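PDB 5V9X: ATP-dependent DNA helicase from Mycobacterium smegmatis, which unwinds RNA:DNA hybrids by moving 3'-to-5' along single-stranded DNA, a translocation presumably driven by ATP hydrolysis. Local coordinates for residues A[106-111]-A[366-371]; A[144-149]-A[359-364]; A[305-310]-A[378-383]; A[353-358]-A[383-388]. One frame throughout, in Å; residues are numbered along the deposited sequence.

Overall arrangement
From the N terminus, helix 107-116 and the loop after strand 140-143, both in the first RecA-like domain, meet partners far along the chain. Interaction 2 (144-149 with 359-364) closes its loop of 209 residues inside the longer one that interaction 1 (106-111 with 366-371) closes; both end on helix 361-372 and join the two RecA-like domains. Interaction 3 (305-310 with 378-383) and interaction 4 (353-358 with 383-388) lie within the second domain, share S383, and tie helix 300-318 and the end of strand 352-355 to strand 378-381 and the loop after it. Apart from the nested pair 1 and 2, all pairs cross. Phosphates of the DNA, chain B, run past all four.

Interaction 1: A[106-111]-A[366-371]; sequences LKALAV and QVEDDL. With nucleotides of chain B.
E368 of helix 361-372 reaches across to A108 and V111, one turn apart on helix 107-116, and the contact consists of van der Waals touches between its carboxylate oxygens and two methyl groups. The carboxylate divides between them: OE2 lies 3.9 Å from CB of A108, while OE1 comes within 3.9 Å of CG1 of V111. With CG anti to the carbonyl carbon (chi1 -62°) and an extended chain beyond it, E368 spans the gap between the helices and meets the V111 side chain at about a right angle. No hydrogen bond joins the two segments; the carboxylate touches methyl groups here and has its polar partners elsewhere: OE2 is hydrogen-bonded to NE2 of H355 and to a glycerol probably left from crystallisation. The same helix sends D370 to a salt bridge with R353.

The polar work of segment 106-111 is turned toward the DNA. The amide N of K107 gives a nearly straight hydrogen bond (175°) of 2.7 Å to OP1 of DG9 of chain B, just after the N-cap residue L106, where the positive end of the helix dipole would probably help to hold the phosphate. Two side-chain carbons also pack against this oxygen: CD2 of L106 lies 3.7 Å from OP1 of DG9 of chain B, and CG of K107 is 3.6 Å from that OP1.

A phosphate held at a helix N terminus, beside a thin seam between two RecA-like domains, is characteristic of the single-strand track of superfamily 2 helicases with DNA and nucleotide bound.

Interaction 2: A[144-149]-A[359-364]; sequences SGDTPP and VSKEQR. With GOL (glycerol), chain E; nucleotides of chain B.
D146 and K361 form a small polar surface contact between the two RecA-like domains, joining the turn between strand 140-143 and helix 149-157 to the first turn of helix 361-372. The two side chains slide past each other in opposite directions. The lysine passes the carboxylate and ends at the backbone, where NZ of K361 donates a hydrogen bond of 3.0 Å to O of D146, 26° out of the carbonyl plane. Placing CG between the backbone N and the carbonyl carbon (chi1 54°), with the rest extended, lays the K361 chain along D146; OD1 of D146 is 3.6 Å from CB of K361. The two charges stay apart, 5.5 Å between OD1 of D146 and NZ of K361, too far for a salt bridge, though a longer-range attraction probably remains.

A glycerol, probably from the crystallisation liquor, bridges D146 and R364. Its O2 gives a hydrogen bond of 2.6 Å to OD2 of D146, and R364 reaches its O3 and O2 through weak bonds; K107 forms a weak, long ion pair with the same OD2.

Each segment is shaped by its own hydroxyls. OG of S360 caps helix 361-372 by accepting from N of Q363. OG of S144 accepts from N of D146 in an ST turn, within a type I beta turn from S144 to T147. That turn lets N of G145 donate a hydrogen bond of 2.9 Å to OP2 of DC10 of chain B.

A phosphate-binding turn in the first RecA-like domain, facing a capped helix of the second, belongs to the DNA-binding cleft of superfamily 2 helicases.

Interaction 3: A[305-310]-A[378-383]; sequences RLTSRL and AVVATS. With nucleotides of chain B.
On the strand side V380 carries nearly all of this contact, set against T307 and two leucines of helix 305-310. At the start of the strand, A378 points its CB to the helix but stays short of it, and V379 turns the other way. V380 follows, with CG1 anti to the backbone N (chi1 -173°), which spreads its two methyls between L306 and L310: CG1 of V380 lies 4.1 Å from CB of L306, and CG2 of V380 is 4.0 Å from CD1 of L310. OG1 of T307 approaches CB of V380 to 3.3 Å; that hydroxyl is hydrogen-bonded to O of A303 in its own helix. A381 faces away again. Beyond the strand end T382 turns to the DNA, its OG1 donating a hydrogen bond of 2.8 Å to OP1 of DT8 of chain B, while OG of S383 packs 3.6 Å from C5' of DT8 of chain B.

The axes of segments 305-310 and 378-381 run nearly antiparallel, at 156° and 8.7 Å apart. Strand 378-381 lies between strands 352-355 and 292-296 in the parallel sheet of the second RecA-like domain; helix 300-318 packs with helix 276-288 on the V380 face, and helix 361-372 covers V379 on the other.

Interaction 4: A[353-358]-A[383-388]; sequences RAHHGS and SSLELG. With nucleotides of chain B.
The imidazole of H355 meets L385 over one face and S384 at its edge. CD2 of L385 sits 3.4 Å above the ring plane, shifted toward the rim, and makes a CH-pi contact with its centroid at 3.8 Å, 28° off the ring normal. At the edge, ND1 of H355 and OG of S384 share a hydrogen bond of 3.1 Å in which either may be the donor, the far nitrogen, NE2, being held by E368 of helix 361-372. CG of H355 stands anti to the backbone N (chi1 -166°), which carries the ring from the strand end over to the loop, where it crosses the L385 side chain at about a right angle.

H356 turns elsewhere. Its ND1 accepts a bond of 3.1 Å from N of S358, the donor lying 23° out of the ring plane, and its NE2 is hydrogen-bonded to OE1 of E304. The turn thus braced lets N of G357 donate a hydrogen bond of 2.6 Å to OP1 of DT8 of chain B. CB of S384 approaches the same OP1 to 3.8 Å, so both segments line one phosphate.

H355 links the DNA-binding loop to helix 361-372, and the same loop leads on to G388 at the AMP-PNP pocket. With both ring nitrogens of H355 engaged and a leucine methyl on its face, its rotation is probably fixed, and the E368 carboxylate would probably polarise the buried ring.

Interaction 1: A[106-111]-A[366-371]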
# COMPACT_ATOMS: atom_id res chain seq x y z
N LEU A 106 8.29 -1.53 7.09
CA LEU A 106 9.34 -0.73 6.47
C LEU A 106 10.65 -0.91 7.23
O LEU A 106 10.67 -0.95 8.46
CB LEU A 106 8.96 0.75 6.44
CG LEU A 106 7.79 1.14 5.53
CD1 LEU A 106 7.40 2.58 5.76
CD2 LEU A 106 8.16 0.91 4.08
N LYS A 107 11.75 -1.01 6.48
CA LYS A 107 13.07 -1.16 7.10
C LYS A 107 13.46 0.09 7.88
O LYS A 107 13.95 -0.00 9.01
CB LYS A 107 14.12 -1.48 6.04
CG LYS A 107 13.98 -2.84 5.40
CD LYS A 107 15.17 -3.16 4.50
CE LYS A 107 15.25 -2.19 3.33
NZ LYS A 107 16.34 -2.57 2.38
N ALA A 108 13.25 1.27 7.28
CA ALA A 108 13.62 2.52 7.94
C ALA A 108 12.98 2.64 9.31
O ALA A 108 13.63 3.03 10.29
CB ALA A 108 13.23 3.70 7.05
N LEU A 109 11.69 2.32 9.41
CA LEU A 109 11.02 2.32 10.70
C LEU A 109 11.66 1.33 11.66
O LEU A 109 11.85 1.64 12.85
CB LEU A 109 9.53 2.01 10.53
CG LEU A 109 8.74 1.78 11.81
CD1 LEU A 109 8.91 2.95 12.76
CD2 LEU A 109 7.27 1.54 11.51
N ALA A 110 12.00 0.14 11.17
CA ALA A 110 12.63 -0.87 12.03
C ALA A 110 13.91 -0.34 12.65
O ALA A 110 14.15 -0.54 13.85
CB ALA A 110 12.90 -2.14 11.23
N VAL A 111 14.74 0.34 11.86
CA VAL A 111 15.98 0.90 12.39
C VAL A 111 15.68 2.08 13.31
O VAL A 111 16.35 2.27 14.33
CB VAL A 111 16.91 1.30 11.22
CG1 VAL A 111 18.06 2.15 11.72
CG2 VAL A 111 17.42 0.06 10.51
N GLN A 366 23.07 6.85 6.05
CA GLN A 366 23.54 8.21 6.27
C GLN A 366 22.42 9.23 6.12
O GLN A 366 22.42 10.27 6.79
CB GLN A 366 24.69 8.54 5.31
CG GLN A 366 25.92 7.67 5.49
CD GLN A 366 26.59 7.85 6.84
OE1 GLN A 366 26.35 8.83 7.55
NE2 GLN A 366 27.45 6.90 7.21
N VAL A 367 21.44 8.95 5.24
CA VAL A 367 20.32 9.87 5.07
C VAL A 367 19.44 9.87 6.32
O VAL A 367 18.99 10.92 6.78
CB VAL A 367 19.52 9.50 3.81
CG1 VAL A 367 18.20 10.24 3.77
CG2 VAL A 367 20.34 9.81 2.56
N GLU A 368 19.18 8.68 6.88
CA GLU A 368 18.39 8.61 8.10
C GLU A 368 19.11 9.24 9.28
O GLU A 368 18.49 9.91 10.12
CB GLU A 368 18.04 7.15 8.42
CG GLU A 368 17.21 6.46 7.35
CD GLU A 368 17.20 4.95 7.51
OE1 GLU A 368 17.34 4.47 8.66
OE2 GLU A 368 17.05 4.25 6.49
N ASP A 369 20.43 9.04 9.38
CA ASP A 369 21.18 9.59 10.50
C ASP A 369 21.25 11.11 10.42
O ASP A 369 21.01 11.80 11.42
CB ASP A 369 22.58 8.98 10.54
CG ASP A 369 23.28 9.20 11.87
OD1 ASP A 369 23.43 10.37 12.29
OD2 ASP A 369 23.68 8.20 12.50
N ASP A 370 21.57 11.65 9.25
CA ASP A 370 21.64 13.10 9.09
C ASP A 370 20.26 13.75 9.18
O ASP A 370 20.17 14.94 9.52
CB ASP A 370 22.30 13.46 7.77
CG ASP A 370 23.78 13.13 7.75
OD1 ASP A 370 24.35 12.92 8.84
OD2 ASP A 370 24.37 13.07 6.65
N LEU A 371 19.19 13.00 8.90
CA LEU A 371 17.84 13.51 9.12
C LEU A 371 17.48 13.48 10.60
O LEU A 371 16.85 14.41 11.11
CB LEU A 371 16.84 12.70 8.30
CG LEU A 371 15.37 13.14 8.35
CD1 LEU A 371 15.21 14.53 7.77
CD2 LEU A 371 14.50 12.14 7.60
P DG B 9 11.17 -1.36 2.44
OP1 DG B 9 11.43 -0.84 3.80
OP2 DG B 9 11.95 -0.85 1.28
O5' DG B 9 11.32 -2.94 2.46
C5' DG B 9 10.44 -3.72 3.27
C4' DG B 9 10.61 -5.20 2.99
O4' DG B 9 10.06 -5.51 1.69
C3' DG B 9 12.06 -5.68 2.98
O3' DG B 9 12.15 -6.94 3.62
C2' DG B 9 12.39 -5.78 1.49
C1' DG B 9 11.04 -6.13 0.88
N9 DG B 9 10.87 -5.63 -0.48
C8 DG B 9 10.92 -4.32 -0.90
N7 DG B 9 10.73 -4.17 -2.18
C5 DG B 9 10.53 -5.47 -2.64
C6 DG B 9 10.27 -5.92 -3.95
O6 DG B 9 10.17 -5.26 -4.99
N1 DG B 9 10.13 -7.31 -4.00
C2 DG B 9 10.22 -8.14 -2.91
N2 DG B 9 10.06 -9.45 -3.14
N3 DG B 9 10.47 -7.72 -1.67
C4 DG B 9 10.61 -6.38 -1.61

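Interaction 2: A[144-149]-A[359-364]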
# COMPACT_ATOMS: atom_id res chain seq x y z
N SER A 144 16.94 -7.60 9.12
CA SER A 144 16.30 -7.28 7.86
C SER A 144 17.20 -7.78 6.74
O SER A 144 18.20 -8.46 6.98
CB SER A 144 16.04 -5.77 7.74
OG SER A 144 17.24 -5.06 7.51
N GLY A 145 16.85 -7.44 5.50
CA GLY A 145 17.68 -7.80 4.37
C GLY A 145 19.05 -7.15 4.38
O GLY A 145 19.98 -7.66 3.75
N ASP A 146 19.20 -6.03 5.10
CA ASP A 146 20.47 -5.33 5.16
C ASP A 146 21.46 -5.96 6.12
O ASP A 146 22.63 -5.56 6.14
CB ASP A 146 20.24 -3.87 5.55
CG ASP A 146 19.44 -3.11 4.53
OD1 ASP A 146 19.61 -3.38 3.32
OD2 ASP A 146 18.63 -2.24 4.92
N THR A 147 21.04 -6.93 6.92
CA THR A 147 21.93 -7.54 7.90
C THR A 147 22.99 -8.38 7.20
O THR A 147 22.64 -9.33 6.48
CB THR A 147 21.14 -8.40 8.87
OG1 THR A 147 20.05 -7.65 9.41
CG2 THR A 147 22.05 -8.85 10.00
N PRO A 148 24.28 -8.08 7.38
CA PRO A 148 25.33 -8.90 6.76
C PRO A 148 25.27 -10.33 7.27
O PRO A 148 24.73 -10.59 8.36
CB PRO A 148 26.62 -8.20 7.21
CG PRO A 148 26.21 -6.81 7.58
CD PRO A 148 24.83 -6.94 8.13
N PRO A 149 25.79 -11.29 6.51
CA PRO A 149 25.73 -12.69 6.95
C PRO A 149 26.37 -12.93 8.31
O PRO A 149 25.81 -13.66 9.13
CB PRO A 149 26.47 -13.44 5.84
CG PRO A 149 26.30 -12.58 4.63
CD PRO A 149 26.33 -11.16 5.14
N VAL A 359 18.19 2.88 -3.37
CA VAL A 359 19.37 3.44 -2.72
C VAL A 359 20.04 2.34 -1.91
O VAL A 359 19.37 1.49 -1.31
CB VAL A 359 18.99 4.64 -1.85
CG1 VAL A 359 20.21 5.24 -1.17
CG2 VAL A 359 18.26 5.69 -2.67
N SER A 360 21.37 2.34 -1.89
CA SER A 360 22.10 1.36 -1.10
C SER A 360 21.78 1.53 0.39
O SER A 360 21.27 2.57 0.82
CB SER A 360 23.60 1.50 -1.33
OG SER A 360 24.06 2.77 -0.92
N LYS A 361 22.09 0.50 1.17
CA LYS A 361 21.87 0.60 2.61
C LYS A 361 22.82 1.60 3.25
O LYS A 361 22.46 2.27 4.23
CB LYS A 361 22.02 -0.77 3.28
CG LYS A 361 23.33 -1.48 2.98
CD LYS A 361 23.52 -2.70 3.89
CE LYS A 361 24.57 -3.65 3.33
NZ LYS A 361 24.87 -4.77 4.27
N GLU A 362 24.04 1.74 2.71
CA GLU A 362 25.00 2.68 3.27
C GLU A 362 24.53 4.12 3.09
O GLU A 362 24.54 4.91 4.04
CB GLU A 362 26.38 2.48 2.63
CG GLU A 362 27.00 1.11 2.89
CD GLU A 362 26.50 0.04 1.94
OE1 GLU A 362 25.76 0.38 0.99
OE2 GLU A 362 26.85 -1.14 2.13
N GLN A 363 24.12 4.48 1.87
CA GLN A 363 23.59 5.82 1.63
C GLN A 363 22.27 6.03 2.36
O GLN A 363 22.02 7.12 2.89
CB GLN A 363 23.43 6.06 0.13
CG GLN A 363 24.72 5.94 -0.66
CD GLN A 363 24.48 5.86 -2.16
OE1 GLN A 363 23.52 6.42 -2.68
NE2 GLN A 363 25.36 5.14 -2.85
N ARG A 364 21.42 5.00 2.41
CA ARG A 364 20.18 5.09 3.18
C ARG A 364 20.47 5.36 4.66
O ARG A 364 19.79 6.17 5.29
CB ARG A 364 19.36 3.82 3.02
CG ARG A 364 18.49 3.76 1.77
CD ARG A 364 18.00 2.35 1.49
NE ARG A 364 17.07 1.86 2.51
CZ ARG A 364 15.75 1.83 2.36
NH1 ARG A 364 15.19 2.26 1.24
NH2 ARG A 364 14.98 1.36 3.34
C1 GOL E . 19.47 1.77 7.01
O1 GOL E . 20.35 1.28 8.00
C2 GOL E . 18.58 0.64 6.51
O2 GOL E . 18.83 0.39 5.15
C3 GOL E . 17.11 1.02 6.69
O3 GOL E . 16.74 1.98 5.71
P DC B 10 13.57 -7.48 4.15
OP1 DC B 10 13.29 -8.33 5.33
OP2 DC B 10 14.50 -6.33 4.26
O5' DC B 10 14.10 -8.40 2.97
C5' DC B 10 13.54 -9.67 2.75
C4' DC B 10 14.17 -10.31 1.53
O4' DC B 10 13.63 -9.71 0.33
C3' DC B 10 15.69 -10.16 1.44
O3' DC B 10 16.29 -11.42 1.33
C2' DC B 10 15.91 -9.33 0.17
C1' DC B 10 14.66 -9.64 -0.62
N1 DC B 10 14.31 -8.60 -1.62
C2 DC B 10 13.87 -8.99 -2.89
O2 DC B 10 13.77 -10.19 -3.15
N3 DC B 10 13.56 -8.03 -3.80
C4 DC B 10 13.68 -6.74 -3.48
N4 DC B 10 13.37 -5.83 -4.41
C5 DC B 10 14.13 -6.33 -2.19
C6 DC B 10 14.43 -7.28 -1.30

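Interaction 3: A[305-310]-A[378-383]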
# COMPACT_ATOMS: atom_id res chain seq x y z
N ARG A 305 14.94 12.33 -9.65
CA ARG A 305 14.83 13.53 -10.47
C ARG A 305 14.74 14.78 -9.61
O ARG A 305 15.52 15.72 -9.79
CB ARG A 305 13.61 13.43 -11.38
CG ARG A 305 13.89 12.94 -12.79
CD ARG A 305 12.70 13.27 -13.66
NE ARG A 305 12.37 14.69 -13.57
CZ ARG A 305 11.20 15.21 -13.90
NH1 ARG A 305 10.22 14.43 -14.34
NH2 ARG A 305 11.00 16.51 -13.79
N LEU A 306 13.78 14.82 -8.69
CA LEU A 306 13.59 16.00 -7.86
C LEU A 306 14.82 16.32 -7.04
O LEU A 306 15.21 17.48 -6.90
CB LEU A 306 12.37 15.82 -6.96
CG LEU A 306 11.02 16.06 -7.61
CD1 LEU A 306 9.89 15.65 -6.69
CD2 LEU A 306 10.88 17.53 -8.00
N THR A 307 15.47 15.29 -6.48
CA THR A 307 16.70 15.51 -5.73
C THR A 307 17.76 16.18 -6.59
O THR A 307 18.48 17.07 -6.13
CB THR A 307 17.22 14.19 -5.17
OG1 THR A 307 16.17 13.52 -4.46
CG2 THR A 307 18.39 14.43 -4.23
N SER A 308 17.86 15.78 -7.86
CA SER A 308 18.77 16.45 -8.78
C SER A 308 18.37 17.91 -8.97
O SER A 308 19.22 18.81 -8.94
CB SER A 308 18.78 15.73 -10.13
OG SER A 308 18.96 14.34 -9.97
N ARG A 309 17.07 18.17 -9.14
CA ARG A 309 16.61 19.53 -9.41
C ARG A 309 16.77 20.42 -8.18
O ARG A 309 17.29 21.54 -8.28
CB ARG A 309 15.16 19.51 -9.87
CG ARG A 309 14.91 18.62 -11.08
CD ARG A 309 15.66 19.10 -12.30
NE ARG A 309 15.49 18.18 -13.42
CZ ARG A 309 16.37 17.24 -13.76
NH1 ARG A 309 17.50 17.10 -13.07
NH2 ARG A 309 16.13 16.45 -14.79
N LEU A 310 16.32 19.95 -7.02
CA LEU A 310 16.39 20.76 -5.81
C LEU A 310 17.83 21.15 -5.48
O LEU A 310 18.09 22.27 -5.02
CB LEU A 310 15.75 20.03 -4.63
CG LEU A 310 14.28 19.61 -4.80
CD1 LEU A 310 13.73 19.03 -3.51
CD2 LEU A 310 13.43 20.77 -5.30
N ALA A 378 16.56 18.48 3.71
CA ALA A 378 15.50 17.93 2.87
C ALA A 378 15.88 16.52 2.45
O ALA A 378 17.04 16.24 2.16
CB ALA A 378 15.26 18.80 1.64
N VAL A 379 14.88 15.64 2.44
CA VAL A 379 15.02 14.30 1.90
C VAL A 379 13.84 14.04 0.97
O VAL A 379 12.69 14.32 1.33
CB VAL A 379 15.10 13.22 3.00
CG1 VAL A 379 14.01 13.44 4.04
CG2 VAL A 379 15.00 11.82 2.40
N VAL A 380 14.13 13.55 -0.23
CA VAL A 380 13.10 13.22 -1.21
C VAL A 380 12.91 11.71 -1.17
O VAL A 380 13.77 10.95 -1.65
CB VAL A 380 13.48 13.70 -2.62
CG1 VAL A 380 12.32 13.49 -3.58
CG2 VAL A 380 13.91 15.16 -2.58
N ALA A 381 11.80 11.26 -0.60
CA ALA A 381 11.60 9.85 -0.31
C ALA A 381 10.36 9.30 -1.00
O ALA A 381 9.45 10.05 -1.39
CB ALA A 381 11.49 9.61 1.20
N THR A 382 10.33 7.98 -1.14
CA THR A 382 9.13 7.26 -1.53
C THR A 382 8.38 6.87 -0.26
O THR A 382 8.58 7.47 0.80
CB THR A 382 9.51 6.04 -2.38
OG1 THR A 382 10.37 5.18 -1.64
CG2 THR A 382 10.20 6.47 -3.66
N SER A 383 7.51 5.85 -0.34
CA SER A 383 6.84 5.35 0.85
C SER A 383 7.79 4.66 1.82
O SER A 383 7.34 4.18 2.87
CB SER A 383 5.72 4.38 0.45
OG SER A 383 6.23 3.31 -0.33
P DC B 7 7.95 2.75 -8.14
OP1 DC B 7 9.00 3.65 -8.64
OP2 DC B 7 7.76 1.42 -8.76
O5' DC B 7 8.19 2.54 -6.59
C5' DC B 7 7.81 3.58 -5.70
C4' DC B 7 7.39 3.00 -4.36
O4' DC B 7 6.09 2.40 -4.49
C3' DC B 7 8.29 1.89 -3.84
O3' DC B 7 9.18 2.42 -2.88
C2' DC B 7 7.33 0.87 -3.22
C1' DC B 7 5.94 1.48 -3.44
N1 DC B 7 4.92 0.48 -3.83
C2 DC B 7 3.92 0.13 -2.92
O2 DC B 7 3.89 0.69 -1.81
N3 DC B 7 2.99 -0.79 -3.28
C4 DC B 7 3.05 -1.36 -4.48
N4 DC B 7 2.12 -2.27 -4.79
C5 DC B 7 4.07 -1.03 -5.42
C6 DC B 7 4.98 -0.11 -5.05
P DT B 8 10.47 1.58 -2.41
OP1 DT B 8 11.41 2.54 -1.80
OP2 DT B 8 10.91 0.74 -3.55
O5' DT B 8 9.90 0.61 -1.28
C5' DT B 8 9.13 1.15 -0.20
C4' DT B 8 8.34 0.06 0.49
O4' DT B 8 7.26 -0.37 -0.35
C3' DT B 8 9.12 -1.20 0.81
O3' DT B 8 9.61 -1.13 2.13
C2' DT B 8 8.10 -2.34 0.64
C1' DT B 8 6.85 -1.64 0.09
N1 DT B 8 6.21 -2.35 -1.06
C2 DT B 8 4.96 -2.90 -0.90
O2 DT B 8 4.33 -2.82 0.13
N3 DT B 8 4.47 -3.53 -2.01
C4 DT B 8 5.09 -3.67 -3.24
O4 DT B 8 4.56 -4.26 -4.18
C5 DT B 8 6.41 -3.08 -3.34
C7 DT B 8 7.18 -3.16 -4.62
C6 DT B 8 6.90 -2.46 -2.25

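Interaction 4: A[353-358]-A[383-388]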
# COMPACT_ATOMS: atom_id res chain seq x y z
N ARG A 353 18.67 14.98 -0.49
CA ARG A 353 19.20 13.67 -0.82
C ARG A 353 18.05 12.67 -0.92
O ARG A 353 17.00 12.85 -0.30
CB ARG A 353 20.24 13.20 0.21
CG ARG A 353 21.65 13.69 -0.07
CD ARG A 353 22.67 12.92 0.73
NE ARG A 353 22.69 13.32 2.13
CZ ARG A 353 23.17 12.57 3.11
NH1 ARG A 353 23.65 11.36 2.85
NH2 ARG A 353 23.15 13.01 4.36
N ALA A 354 18.27 11.62 -1.70
CA ALA A 354 17.22 10.65 -2.00
C ALA A 354 17.19 9.53 -0.97
O ALA A 354 18.22 9.16 -0.39
CB ALA A 354 17.42 10.07 -3.40
N HIS A 355 16.00 8.99 -0.75
CA HIS A 355 15.81 7.78 0.05
C HIS A 355 14.72 6.95 -0.59
O HIS A 355 13.57 7.40 -0.68
CB HIS A 355 15.45 8.12 1.50
CG HIS A 355 15.58 6.96 2.44
ND1 HIS A 355 14.60 6.00 2.58
CD2 HIS A 355 16.58 6.61 3.29
CE1 HIS A 355 14.99 5.10 3.47
NE2 HIS A 355 16.19 5.45 3.92
N HIS A 356 15.07 5.75 -1.04
CA HIS A 356 14.09 4.80 -1.58
C HIS A 356 14.76 3.43 -1.66
O HIS A 356 15.94 3.27 -1.31
CB HIS A 356 13.56 5.25 -2.94
CG HIS A 356 14.62 5.51 -3.96
ND1 HIS A 356 15.22 4.51 -4.69
CD2 HIS A 356 15.18 6.67 -4.39
CE1 HIS A 356 16.10 5.03 -5.52
NE2 HIS A 356 16.10 6.34 -5.35
N GLY A 357 13.99 2.44 -2.12
CA GLY A 357 14.44 1.06 -2.08
C GLY A 357 15.69 0.79 -2.90
O GLY A 357 16.48 -0.09 -2.55
N SER A 358 15.88 1.53 -3.99
CA SER A 358 17.04 1.30 -4.85
C SER A 358 18.30 2.02 -4.37
O SER A 358 19.37 1.80 -4.94
CB SER A 358 16.72 1.70 -6.29
OG SER A 358 15.75 0.83 -6.85
N SER A 383 7.51 5.85 -0.34
CA SER A 383 6.84 5.35 0.85
C SER A 383 7.79 4.66 1.82
O SER A 383 7.34 4.18 2.87
CB SER A 383 5.72 4.38 0.45
OG SER A 383 6.23 3.31 -0.33
N SER A 384 9.09 4.61 1.50
CA SER A 384 10.08 4.03 2.41
C SER A 384 10.17 4.79 3.73
O SER A 384 10.65 4.23 4.72
CB SER A 384 11.45 4.02 1.73
OG SER A 384 11.84 5.33 1.36
N LEU A 385 9.73 6.05 3.76
CA LEU A 385 9.68 6.84 4.99
C LEU A 385 8.26 7.25 5.34
O LEU A 385 8.06 8.23 6.07
CB LEU A 385 10.57 8.08 4.86
CG LEU A 385 12.04 7.88 4.52
CD1 LEU A 385 12.77 9.21 4.57
CD2 LEU A 385 12.68 6.88 5.46
N GLU A 386 7.25 6.51 4.85
CA GLU A 386 5.87 6.92 5.04
C GLU A 386 5.41 6.73 6.48
O GLU A 386 4.57 7.50 6.97
CB GLU A 386 4.96 6.15 4.09
CG GLU A 386 3.46 6.34 4.35
CD GLU A 386 2.58 5.63 3.34
OE1 GLU A 386 2.96 5.57 2.15
OE2 GLU A 386 1.50 5.14 3.73
N LEU A 387 5.96 5.75 7.18
CA LEU A 387 5.37 5.27 8.42
C LEU A 387 6.35 5.35 9.58
O LEU A 387 7.56 5.12 9.41
CB LEU A 387 4.89 3.83 8.27
CG LEU A 387 3.87 3.59 7.15
CD1 LEU A 387 3.82 2.12 6.77
CD2 LEU A 387 2.50 4.08 7.58
N GLY A 388 5.83 5.68 10.76
CA GLY A 388 6.48 5.38 12.02
C GLY A 388 7.65 6.23 12.45
O GLY A 388 7.77 6.52 13.65
P DT B 8 10.47 1.58 -2.41
OP1 DT B 8 11.41 2.54 -1.80
OP2 DT B 8 10.91 0.74 -3.55
O5' DT B 8 9.90 0.61 -1.28
C5' DT B 8 9.13 1.15 -0.20
C4' DT B 8 8.34 0.06 0.49
O4' DT B 8 7.26 -0.37 -0.35
C3' DT B 8 9.12 -1.20 0.81
O3' DT B 8 9.61 -1.13 2.13
C2' DT B 8 8.10 -2.34 0.64
C1' DT B 8 6.85 -1.64 0.09
N1 DT B 8 6.21 -2.35 -1.06
C2 DT B 8 4.96 -2.90 -0.90
O2 DT B 8 4.33 -2.82 0.13
N3 DT B 8 4.47 -3.53 -2.01
C4 DT B 8 5.09 -3.67 -3.24
O4 DT B 8 4.56 -4.26 -4.18
C5 DT B 8 6.41 -3.08 -3.34
C7 DT B 8 7.18 -3.16 -4.62
C6 DT B 8 6.90 -2.46 -2.25
P DC B 7 7.95 2.75 -8.14
OP1 DC B 7 9.00 3.65 -8.64
OP2 DC B 7 7.76 1.42 -8.76
O5' DC B 7 8.19 2.54 -6.59
C5' DC B 7 7.81 3.58 -5.70
C4' DC B 7 7.39 3.00 -4.36
O4' DC B 7 6.09 2.40 -4.49
C3' DC B 7 8.29 1.89 -3.84
O3' DC B 7 9.18 2.42 -2.88
C2' DC B 7 7.33 0.87 -3.22
C1' DC B 7 5.94 1.48 -3.44
N1 DC B 7 4.92 0.48 -3.83
C2 DC B 7 3.92 0.13 -2.92
O2 DC B 7 3.89 0.69 -1.81
N3 DC B 7 2.99 -0.79 -3.28
C4 DC B 7 3.05 -1.36 -4.48
N4 DC B 7 2.12 -2.27 -4.79
C5 DC B 7 4.07 -1.03 -5.42
C6 DC B 7 4.98 -0.11 -5.05